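Local structure of annexin B22 (Schistosoma mansoni, 4MDU) at residues B[109-112]-B[113-117]; B[129-132]-B[133-137]; B[308-311]-B[312-315]; B[97-100]-B[101-105]. The protein binds acidic phospholipid membranes in a calcium-dependent manner, aggregates liposomes when calcium is present and takes part in worm reproduction and host-parasite interaction. All blocks are in the same frame, centred on the assembly; numbering follows the deposited sequence.

Contact 1: B[109-112]-B[113-117]; sequences TPYM and LAKSL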
loop_
_atom_site.group_PDB
_atom_site.type_symbol
_atom_site.label_atom_id
_atom_site.label_comp_id
_atom_site.label_asym_id
_atom_site.label_seq_id
_atom_site.Cartn_x
_atom_site.Cartn_y
_atom_site.Cartn_z
ATOM N N THR B 109 -3.162 26.086 7.785
ATOM C CA THR B 109 -3.448 24.673 7.505
ATOM C C THR B 109 -3.423 24.308 6.017
ATOM O O THR B 109 -2.750 23.359 5.634
ATOM C CB THR B 109 -4.800 24.254 8.067
ATOM O OG1 THR B 109 -4.830 24.532 9.466
ATOM C CG2 THR B 109 -5.037 22.789 7.822
ATOM N N PRO B 110 -4.176 25.048 5.176
ATOM C CA PRO B 110 -4.184 24.696 3.752
ATOM C C PRO B 110 -2.805 24.721 3.092
ATOM O O PRO B 110 -2.539 23.869 2.248
ATOM C CB PRO B 110 -5.123 25.747 3.119
ATOM C CG PRO B 110 -5.335 26.795 4.178
ATOM C CD PRO B 110 -5.160 26.101 5.494
ATOM N N TYR B 111 -1.940 25.663 3.448
ATOM C CA TYR B 111 -0.593 25.673 2.855
ATOM C C TYR B 111 0.198 24.454 3.344
ATOM O O TYR B 111 0.909 23.756 2.590
ATOM C CB TYR B 111 0.143 26.952 3.241
ATOM C CG TYR B 111 1.439 27.153 2.491
ATOM C CD1 TYR B 111 2.651 26.719 3.014
ATOM C CD2 TYR B 111 1.451 27.779 1.253
ATOM C CE1 TYR B 111 3.837 26.907 2.324
ATOM C CE2 TYR B 111 2.630 27.964 0.556
ATOM C CZ TYR B 111 3.819 27.527 1.096
ATOM O OH TYR B 111 4.984 27.728 0.391
ATOM N N MET B 112 0.067 24.190 4.628
ATOM C CA MET B 112 0.739 23.029 5.197
ATOM C C MET B 112 0.321 21.753 4.464
ATOM O O MET B 112 1.159 20.934 4.094
ATOM C CB MET B 112 0.464 22.930 6.697
ATOM C CG MET B 112 1.295 21.863 7.379
ATOM S SD MET B 112 0.261 20.433 7.594
ATOM C CE MET B 112 -0.423 20.913 9.152
ATOM N N LEU B 113 -0.972 21.595 4.214
ATOM C CA LEU B 113 -1.414 20.392 3.527
ATOM C C LEU B 113 -0.901 20.401 2.093
ATOM O O LEU B 113 -0.471 19.366 1.563
ATOM C CB LEU B 113 -2.934 20.225 3.600
ATOM C CG LEU B 113 -3.439 19.987 5.021
ATOM C CD1 LEU B 113 -4.959 19.909 5.015
ATOM C CD2 LEU B 113 -2.817 18.723 5.617
ATOM N N ALA B 114 -0.914 21.565 1.459
ATOM C CA ALA B 114 -0.482 21.621 0.058
ATOM C C ALA B 114 1.007 21.253 -0.075
ATOM O O ALA B 114 1.395 20.527 -0.976
ATOM C CB ALA B 114 -0.795 22.996 -0.585
ATOM N N LYS B 115 1.836 21.735 0.837
ATOM C CA LYS B 115 3.246 21.373 0.791
ATOM C C LYS B 115 3.452 19.852 0.887
ATOM O O LYS B 115 4.202 19.270 0.106
ATOM C CB LYS B 115 4.030 22.106 1.876
ATOM C CG LYS B 115 5.141 23.009 1.334
ATOM C CD LYS B 115 5.964 23.619 2.469
ATOM C CE LYS B 115 7.075 24.514 1.952
ATOM N NZ LYS B 115 7.912 25.068 3.060
ATOM N N SER B 116 2.777 19.204 1.825
ATOM C CA SER B 116 2.847 17.743 1.905
ATOM C C SER B 116 2.338 17.066 0.632
ATOM O O SER B 116 2.866 16.031 0.233
ATOM C CB SER B 116 2.070 17.201 3.114
ATOM O OG SER B 116 2.650 17.635 4.331
ATOM N N LEU B 117 1.301 17.619 0.004
ATOM C CA LEU B 117 0.791 17.029 -1.239
ATOM C C LEU B 117 1.860 17.165 -2.301
ATOM O O LEU B 117 2.163 16.225 -3.036
ATOM C CB LEU B 117 -0.517 17.707 -1.701
ATOM C CG LEU B 117 -1.749 17.396 -0.847
ATOM C CD1 LEU B 117 -2.917 18.310 -1.237
ATOM C CD2 LEU B 117 -2.131 15.915 -0.971
#

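Contact 2: B[129-132]-B[133-137]; sequences RVLI and EIFTT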
loop_
_atom_site.group_PDB
_atom_site.type_symbol
_atom_site.label_atom_id
_atom_site.label_comp_id
_atom_site.label_asym_id
_atom_site.label_seq_id
_atom_site.Cartn_x
_atom_site.Cartn_y
_atom_site.Cartn_z
ATOM N N ARG B 129 -0.483 6.990 -0.075
ATOM C CA ARG B 129 -0.935 6.883 1.297
ATOM C C ARG B 129 -1.217 8.272 1.849
ATOM O O ARG B 129 -2.209 8.488 2.571
ATOM C CB ARG B 129 0.142 6.196 2.135
ATOM C CG ARG B 129 -0.227 6.013 3.584
ATOM C CD ARG B 129 0.841 5.231 4.353
ATOM N NE ARG B 129 0.624 5.325 5.797
ATOM C CZ ARG B 129 1.110 4.475 6.699
ATOM N NH1 ARG B 129 1.846 3.436 6.324
ATOM N NH2 ARG B 129 0.852 4.666 7.985
ATOM N N VAL B 130 -0.335 9.208 1.508
ATOM C CA VAL B 130 -0.479 10.599 1.907
ATOM C C VAL B 130 -1.632 11.280 1.133
ATOM O O VAL B 130 -2.378 12.082 1.693
ATOM C CB VAL B 130 0.864 11.364 1.749
ATOM C CG1 VAL B 130 0.668 12.870 1.906
ATOM C CG2 VAL B 130 1.882 10.860 2.775
ATOM N N LEU B 131 -1.801 10.945 -0.142
ATOM C CA LEU B 131 -2.916 11.532 -0.906
ATOM C C LEU B 131 -4.251 11.066 -0.319
ATOM O O LEU B 131 -5.140 11.872 -0.046
ATOM C CB LEU B 131 -2.845 11.163 -2.392
ATOM C CG LEU B 131 -1.565 11.474 -3.142
ATOM C CD1 LEU B 131 -1.764 11.311 -4.687
ATOM C CD2 LEU B 131 -1.098 12.855 -2.767
ATOM N N ILE B 132 -4.367 9.759 -0.082
ATOM C CA ILE B 132 -5.561 9.219 0.559
ATOM C C ILE B 132 -5.829 9.858 1.918
ATOM O O ILE B 132 -6.942 10.308 2.203
ATOM C CB ILE B 132 -5.462 7.709 0.746
ATOM C CG1 ILE B 132 -5.342 7.022 -0.608
ATOM C CG2 ILE B 132 -6.671 7.203 1.499
ATOM C CD1 ILE B 132 -5.343 5.519 -0.539
ATOM N N GLU B 133 -4.799 9.907 2.753
ATOM C CA GLU B 133 -4.918 10.449 4.108
ATOM C C GLU B 133 -5.422 11.895 4.131
ATOM O O GLU B 133 -6.301 12.266 4.920
ATOM C CB GLU B 133 -3.559 10.363 4.841
ATOM C CG GLU B 133 -3.598 10.989 6.239
ATOM C CD GLU B 133 -2.358 11.811 6.559
ATOM O OE1 GLU B 133 -1.246 11.274 6.420
ATOM O OE2 GLU B 133 -2.499 12.993 6.945
ATOM N N ILE B 134 -4.837 12.718 3.276
ATOM C CA ILE B 134 -5.182 14.129 3.215
ATOM C C ILE B 134 -6.525 14.395 2.508
ATOM O O ILE B 134 -7.418 15.027 3.080
ATOM C CB ILE B 134 -4.048 14.935 2.539
ATOM C CG1 ILE B 134 -2.818 14.963 3.460
ATOM C CG2 ILE B 134 -4.523 16.349 2.218
ATOM C CD1 ILE B 134 -1.688 15.805 2.928
ATOM N N PHE B 135 -6.685 13.893 1.286
ATOM C CA PHE B 135 -7.915 14.168 0.532
ATOM C C PHE B 135 -9.159 13.673 1.242
ATOM O O PHE B 135 -10.189 14.354 1.259
ATOM C CB PHE B 135 -7.843 13.577 -0.871
ATOM C CG PHE B 135 -6.873 14.283 -1.758
ATOM C CD1 PHE B 135 -6.643 15.639 -1.598
ATOM C CD2 PHE B 135 -6.174 13.597 -2.733
ATOM C CE1 PHE B 135 -5.735 16.311 -2.415
ATOM C CE2 PHE B 135 -5.265 14.259 -3.559
ATOM C CZ PHE B 135 -5.041 15.613 -3.394
ATOM N N THR B 136 -9.071 12.480 1.822
ATOM C CA THR B 136 -10.167 11.949 2.627
ATOM C C THR B 136 -10.708 12.984 3.609
ATOM O O THR B 136 -11.919 13.081 3.810
ATOM C CB THR B 136 -9.724 10.695 3.399
ATOM O OG1 THR B 136 -9.612 9.602 2.482
ATOM C CG2 THR B 136 -10.724 10.343 4.454
ATOM N N THR B 137 -9.811 13.773 4.198
ATOM C CA THR B 137 -10.193 14.668 5.288
ATOM C C THR B 137 -10.602 16.083 4.864
ATOM O O THR B 137 -10.836 16.940 5.715
ATOM C CB THR B 137 -9.059 14.796 6.325
ATOM O OG1 THR B 137 -7.965 15.507 5.729
ATOM C CG2 THR B 137 -8.585 13.421 6.761
#

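Contact 3: B[308-311]-B[312-315]; sequences KDYA and LMRL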
loop_
_atom_site.group_PDB
_atom_site.type_symbol
_atom_site.label_atom_id
_atom_site.label_comp_id
_atom_site.label_asym_id
_atom_site.label_seq_id
_atom_site.Cartn_x
_atom_site.Cartn_y
_atom_site.Cartn_z
ATOM N N LYS B 308 11.222 12.673 9.518
ATOM C CA LYS B 308 11.475 12.206 8.167
ATOM C C LYS B 308 10.154 11.782 7.522
ATOM O O LYS B 308 10.038 11.720 6.296
ATOM C CB LYS B 308 12.486 11.049 8.183
ATOM C CG LYS B 308 13.871 11.435 8.705
ATOM C CD LYS B 308 14.868 10.271 8.633
ATOM N N ASP B 309 9.166 11.483 8.363
ATOM C CA ASP B 309 7.804 11.230 7.908
ATOM C C ASP B 309 6.868 12.173 8.642
ATOM O O ASP B 309 6.811 12.152 9.877
ATOM C CB ASP B 309 7.374 9.788 8.173
ATOM C CG ASP B 309 6.105 9.417 7.413
ATOM O OD1 ASP B 309 6.238 9.036 6.233
ATOM O OD2 ASP B 309 4.985 9.504 7.983
ATOM N N TYR B 310 6.117 12.973 7.883
ATOM C CA TYR B 310 5.351 14.069 8.464
ATOM C C TYR B 310 3.969 13.675 8.924
ATOM O O TYR B 310 3.268 14.491 9.523
ATOM C CB TYR B 310 5.244 15.218 7.470
ATOM C CG TYR B 310 6.415 16.153 7.521
ATOM C CD1 TYR B 310 6.253 17.463 7.935
ATOM C CD2 TYR B 310 7.685 15.725 7.171
ATOM C CE1 TYR B 310 7.322 18.335 7.987
ATOM C CE2 TYR B 310 8.767 16.587 7.228
ATOM C CZ TYR B 310 8.578 17.894 7.633
ATOM O OH TYR B 310 9.640 18.772 7.690
ATOM N N ALA B 311 3.590 12.420 8.676
ATOM C CA ALA B 311 2.222 11.968 8.937
ATOM C C ALA B 311 1.783 12.135 10.391
ATOM O O ALA B 311 0.691 12.647 10.664
ATOM C CB ALA B 311 2.019 10.514 8.458
ATOM N N LEU B 312 2.644 11.723 11.319
ATOM C CA LEU B 312 2.310 11.785 12.737
ATOM C C LEU B 312 1.980 13.190 13.173
ATOM O O LEU B 312 0.942 13.428 13.806
ATOM C CB LEU B 312 3.456 11.240 13.602
ATOM C CG LEU B 312 3.226 11.373 15.109
ATOM C CD1 LEU B 312 1.966 10.644 15.563
ATOM C CD2 LEU B 312 4.451 10.836 15.880
ATOM N N MET B 313 2.869 14.127 12.856
ATOM C CA MET B 313 2.635 15.515 13.244
ATOM C C MET B 313 1.488 16.156 12.421
ATOM O O MET B 313 0.716 16.946 12.959
ATOM C CB MET B 313 3.944 16.349 13.221
ATOM C CG MET B 313 4.504 16.700 11.847
ATOM S SD MET B 313 5.983 17.764 11.900
ATOM C CE MET B 313 7.252 16.532 11.704
ATOM N N ARG B 314 1.360 15.800 11.139
ATOM C CA ARG B 314 0.242 16.326 10.339
ATOM C C ARG B 314 -1.093 15.925 10.963
ATOM O O ARG B 314 -1.963 16.765 11.203
ATOM C CB ARG B 314 0.309 15.848 8.892
ATOM C CG ARG B 314 -0.913 16.304 8.049
ATOM C CD ARG B 314 -0.731 16.030 6.549
ATOM N NE ARG B 314 -0.447 14.628 6.273
ATOM C CZ ARG B 314 0.737 14.161 5.885
ATOM N NH1 ARG B 314 1.758 14.988 5.684
ATOM N NH2 ARG B 314 0.899 12.861 5.685
ATOM N N LEU B 315 -1.230 14.643 11.281
ATOM C CA LEU B 315 -2.465 14.138 11.863
ATOM C C LEU B 315 -2.793 14.793 13.198
ATOM O O LEU B 315 -3.919 15.257 13.409
ATOM C CB LEU B 315 -2.421 12.620 11.982
ATOM C CG LEU B 315 -2.524 11.955 10.606
ATOM C CD1 LEU B 315 -2.212 10.493 10.710
ATOM C CD2 LEU B 315 -3.922 12.198 9.935
HETATM O O HOH W 1 5.735 13.331 12.001
HETATM O O HOH W 2 4.986 10.043 10.539
#

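Contact 4: B[97-100]-B[101-105]; sequences DFRK and VLCQL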
loop_
_atom_site.group_PDB
_atom_site.type_symbol
_atom_site.label_atom_id
_atom_site.label_comp_id
_atom_site.label_asym_id
_atom_site.label_seq_id
_atom_site.Cartn_x
_atom_site.Cartn_y
_atom_site.Cartn_z
ATOM N N ASP B 97 14.355 18.916 14.672
ATOM C CA ASP B 97 12.979 18.446 14.672
ATOM C C ASP B 97 12.024 19.479 15.257
ATOM O O ASP B 97 10.874 19.587 14.839
ATOM C CB ASP B 97 12.868 17.142 15.453
ATOM C CG ASP B 97 13.615 16.018 14.787
ATOM O OD1 ASP B 97 13.817 14.964 15.429
ATOM O OD2 ASP B 97 14.002 16.206 13.612
ATOM N N PHE B 98 12.507 20.236 16.228
ATOM C CA PHE B 98 11.680 21.246 16.837
ATOM C C PHE B 98 11.297 22.270 15.779
ATOM O O PHE B 98 10.123 22.600 15.625
ATOM C CB PHE B 98 12.423 21.921 17.973
ATOM C CG PHE B 98 11.569 22.836 18.786
ATOM C CD1 PHE B 98 10.220 22.579 18.948
ATOM C CD2 PHE B 98 12.117 23.951 19.399
ATOM C CE1 PHE B 98 9.432 23.422 19.692
ATOM C CE2 PHE B 98 11.332 24.800 20.151
ATOM C CZ PHE B 98 9.989 24.536 20.299
ATOM N N ARG B 99 12.286 22.766 15.043
ATOM C CA ARG B 99 12.015 23.711 13.957
ATOM C C ARG B 99 11.033 23.124 12.932
ATOM O O ARG B 99 10.100 23.799 12.502
ATOM C CB ARG B 99 13.314 24.150 13.278
ATOM C CG ARG B 99 13.128 25.220 12.223
ATOM C CD ARG B 99 14.414 26.006 11.992
ATOM N NE ARG B 99 15.418 25.248 11.244
ATOM C CZ ARG B 99 16.599 25.737 10.867
ATOM N NH1 ARG B 99 16.939 26.982 11.176
ATOM N NH2 ARG B 99 17.446 24.979 10.187
ATOM N N LYS B 100 11.242 21.868 12.554
ATOM C CA LYS B 100 10.340 21.187 11.634
ATOM C C LYS B 100 8.892 21.286 12.113
ATOM O O LYS B 100 8.013 21.755 11.394
ATOM C CB LYS B 100 10.719 19.713 11.502
ATOM C CG LYS B 100 11.542 19.366 10.291
ATOM C CD LYS B 100 13.021 19.369 10.605
ATOM C CE LYS B 100 13.824 18.933 9.386
ATOM N NZ LYS B 100 13.301 17.646 8.841
ATOM N N VAL B 101 8.639 20.852 13.337
ATOM C CA VAL B 101 7.267 20.786 13.787
ATOM C C VAL B 101 6.709 22.202 13.940
ATOM O O VAL B 101 5.527 22.455 13.673
ATOM C CB VAL B 101 7.120 19.941 15.081
ATOM C CG1 VAL B 101 7.766 20.639 16.261
ATOM C CG2 VAL B 101 5.644 19.655 15.356
ATOM N N LEU B 102 7.563 23.133 14.345
ATOM C CA LEU B 102 7.142 24.523 14.466
ATOM C C LEU B 102 6.711 25.091 13.106
ATOM O O LEU B 102 5.809 25.924 13.021
ATOM C CB LEU B 102 8.253 25.386 15.042
ATOM C CG LEU B 102 8.463 25.331 16.554
ATOM C CD1 LEU B 102 9.592 26.268 16.973
ATOM C CD2 LEU B 102 7.177 25.676 17.291
ATOM N N CYS B 103 7.360 24.644 12.042
ATOM C CA CYS B 103 7.038 25.186 10.743
ATOM C C CYS B 103 5.707 24.631 10.264
ATOM O O CYS B 103 4.918 25.359 9.691
ATOM C CB CYS B 103 8.157 24.947 9.730
ATOM S SG CYS B 103 9.549 26.113 9.894
ATOM N N GLN B 104 5.443 23.355 10.517
ATOM C CA GLN B 104 4.146 22.796 10.146
ATOM C C GLN B 104 3.053 23.567 10.868
ATOM O O GLN B 104 2.024 23.898 10.296
ATOM C CB GLN B 104 4.082 21.307 10.486
ATOM C CG GLN B 104 5.135 20.500 9.750
ATOM C CD GLN B 104 5.083 20.743 8.257
ATOM O OE1 GLN B 104 4.081 20.432 7.602
ATOM N NE2 GLN B 104 6.155 21.318 7.706
ATOM N N LEU B 105 3.326 23.898 12.123
ATOM C CA LEU B 105 2.385 24.576 12.999
ATOM C C LEU B 105 2.067 26.058 12.681
ATOM O O LEU B 105 0.900 26.449 12.756
ATOM C CB LEU B 105 2.879 24.415 14.443
ATOM C CG LEU B 105 1.971 24.355 15.674
ATOM C CD1 LEU B 105 0.697 23.515 15.509
ATOM C CD2 LEU B 105 2.805 23.848 16.842
#

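Contact 1: B[109-112]-B[113-117]
Tyr-111 and Lys-115 meet one turn apart near the start of helix 109-122, where four backbone carbonyls are satisfied by amides one turn on. Each carbonyl from Thr-109 to Met-112 accepts from the amide four residues on. The bond from Lys-115 N to Tyr-111 O is short, 2.8 Å, and nearly straight at the hydrogen, 167°, whereas the last of the four, Ser-116 N to Met-112 O, stretches to 3.3 Å. At the first turn Thr-109 N donates to Asn-68 OD1, and Pro-110 suits this turn because it has no N-H to leave without an acceptor.

The side chains add apolar contact. Lys-115 runs extended beyond CG and lays its CD obliquely against Tyr-111 CE1 at 3.9 Å. Thr-109 CG2 lies alongside Leu-113 CD1, 4.0 Å away, and Met-112, bent at its two outer torsions, brings SD to 4.0 Å from Leu-113 CD2. Small Ala-114 lets helix 140-156 come close, its methyl resting on Ala-149 and Tyr-150.

The phenol oxygen of Tyr-111 is hydrogen-bonded to Asp-156 OD2. Lysine thus serves the tyrosine through its methylenes, while the ring's polar end is bound to a separate acidic partner.

Contact 2: B[129-132]-B[133-137]
Val-130 lies side by side with Ile-134 one turn further along helix 128-136, the two pointing the same way, with Val-130 CG1 3.9 Å from the terminal methyl CD1 of Ile-134. The branched apolar chains of valine and isoleucine suit this place by filling the space along one side of the helix. Leu-131 meets Phe-135 in a similar one-turn step: its CB is 4.1 Å from Phe-135 CE2. Because Phe-135 CG stands anti to its own carbonyl carbon (chi1 -70°), the ring swings back along the helix, and CD2 comes within 3.4 Å of Leu-131 O.

Two threonines bond back to the preceding turn. Thr-136 OG1 donates to Ile-132 O at 2.8 Å, and Thr-136 N donates to the same oxygen at 3.1 Å from the opposite face of the carbonyl plane, so one residue grips this acceptor twice. Ile-134 O also takes two bonds, from Thr-137 N and from OG1 of Thr-137, the latter at 2.7 Å. Threonine is apt in such places, where a buried hydroxyl can turn back to a carbonyl.

The carboxylate of buried Glu-133 forms a salt bridge through OE2 with Arg-314 NE of helix 311-320. Around the helix, Leu-131 and Phe-135 face Leu-117 of helix 109-122, and also Leu-182, Leu-185 and Val-186 of helix 177-187. Trp-297 of helix 290-301 packs on Glu-133, Thr-136 and Thr-137.

Contact 3: B[308-311]-B[312-315]
Tyr-310 and Met-313 form a Met-aromatic contact at the start of helix 311-320, in the fourth annexin repeat. The methyl CE sits over one face of the ring, 4.2 Å from its centroid and displaced toward the rim, a CH-pi contact. The sulfur stands more obliquely to the ring. Met-313 CG lies between its backbone N and carbonyl carbon (chi1 73°), a crowded position that turns the flexible thioether back beside the tyrosine.

Face packing on the backbone is the part of Arg-314. With CG anti to the backbone N (chi1 176°) and a bend further out at chi3, its guanidinium folds back over the first turn, one face lying against Tyr-310 C and Ala-311 CA. NH2 approaches Ala-311 CB at 3.8 Å, and the small alanine leaves room for the flat group. Its NE forms a salt bridge with Glu-133.

Among the hydrogen bonds, Arg-314 N to Tyr-310 O and Leu-315 N to Ala-311 O are both 2.8 Å. The earlier amides are met by a side chain and by water. Asp-309, just before the helix, accepts a weak capping bond through OD2 from Ala-311 N at 3.3 Å; its negative charge would also be expected to favour this helix end. One water accepts from Leu-312 N and another from Met-313 N. The latter water also donates to Asp-309 O at 2.7 Å, linking the loop carbonyl to the Met-313 amide, whose N is 3.1 Å from the water oxygen.

Contact 4: B[97-100]-B[101-105]
Phe-98 and Leu-102 make the tight side of helix 96-106. Leu-102 CD1 lies over the centre of the phenyl face, 3.8 Å from the centroid and 13° off the ring normal, a CH-pi contact. Phe-98 CG is anti to its backbone N (chi1 -171°), which carries the ring forward along the helix beneath the leucine. Val-101 CG1 reaches the same ring obliquely, 4.1 Å from Phe-98 CD1, and presses on the backbone at Phe-98 O, only 3.1 Å away. Aromatic and branched apolar residues suit this buried side.

The other side is looser and more polar. Arg-99 CG stays 4.4 Å from Cys-103 SG, while its NH1 turns to Lys-91 O. Lys-100, bent twice along its chain, adds little side-chain contact to the following turn, and long, flexible residues suit such a partly exposed surface. In the backbone, Leu-102 N to Phe-98 O is a regular bond of 2.9 Å, whereas Cys-103 N is shared between Arg-99 O and, weakly, Lys-100 O.

Asp-97 OD2 is hydrogen-bonded to Thr-307. Helix 56-63 flanks Phe-98 and Leu-102 through Glu-56, Ile-59 and Ile-60, with Glu-56 an established calcium ligand. Helix 349-358 adds Asp-350 and Thr-354 against Phe-98, and helix 311-320 packs Met-313 on Val-101 and Gln-104.

How the contacts relate
Contacts 1, 2 and 3 are largely buried, while contact 4 lies farther from the chain's centre and is partly exposed. Contacts 1 and 2 belong to the second repeat, where Leu-117 fits against Leu-131, Ile-134 and Phe-135 in an apolar interface. Contact 3, from the fourth repeat, adds charge to this interior: the Glu-133/Arg-314 salt bridge joins contacts 2 and 3, and Arg-314 CD rests on Leu-113. Toward contact 4, in the first repeat, contact 3 instead offers Tyr-310 and Met-313 to Lys-100, Val-101 and Gln-104. Contacts 2 and 4 do not touch, their nearest atoms being about 9 Å apart; helix 311-320 touches both.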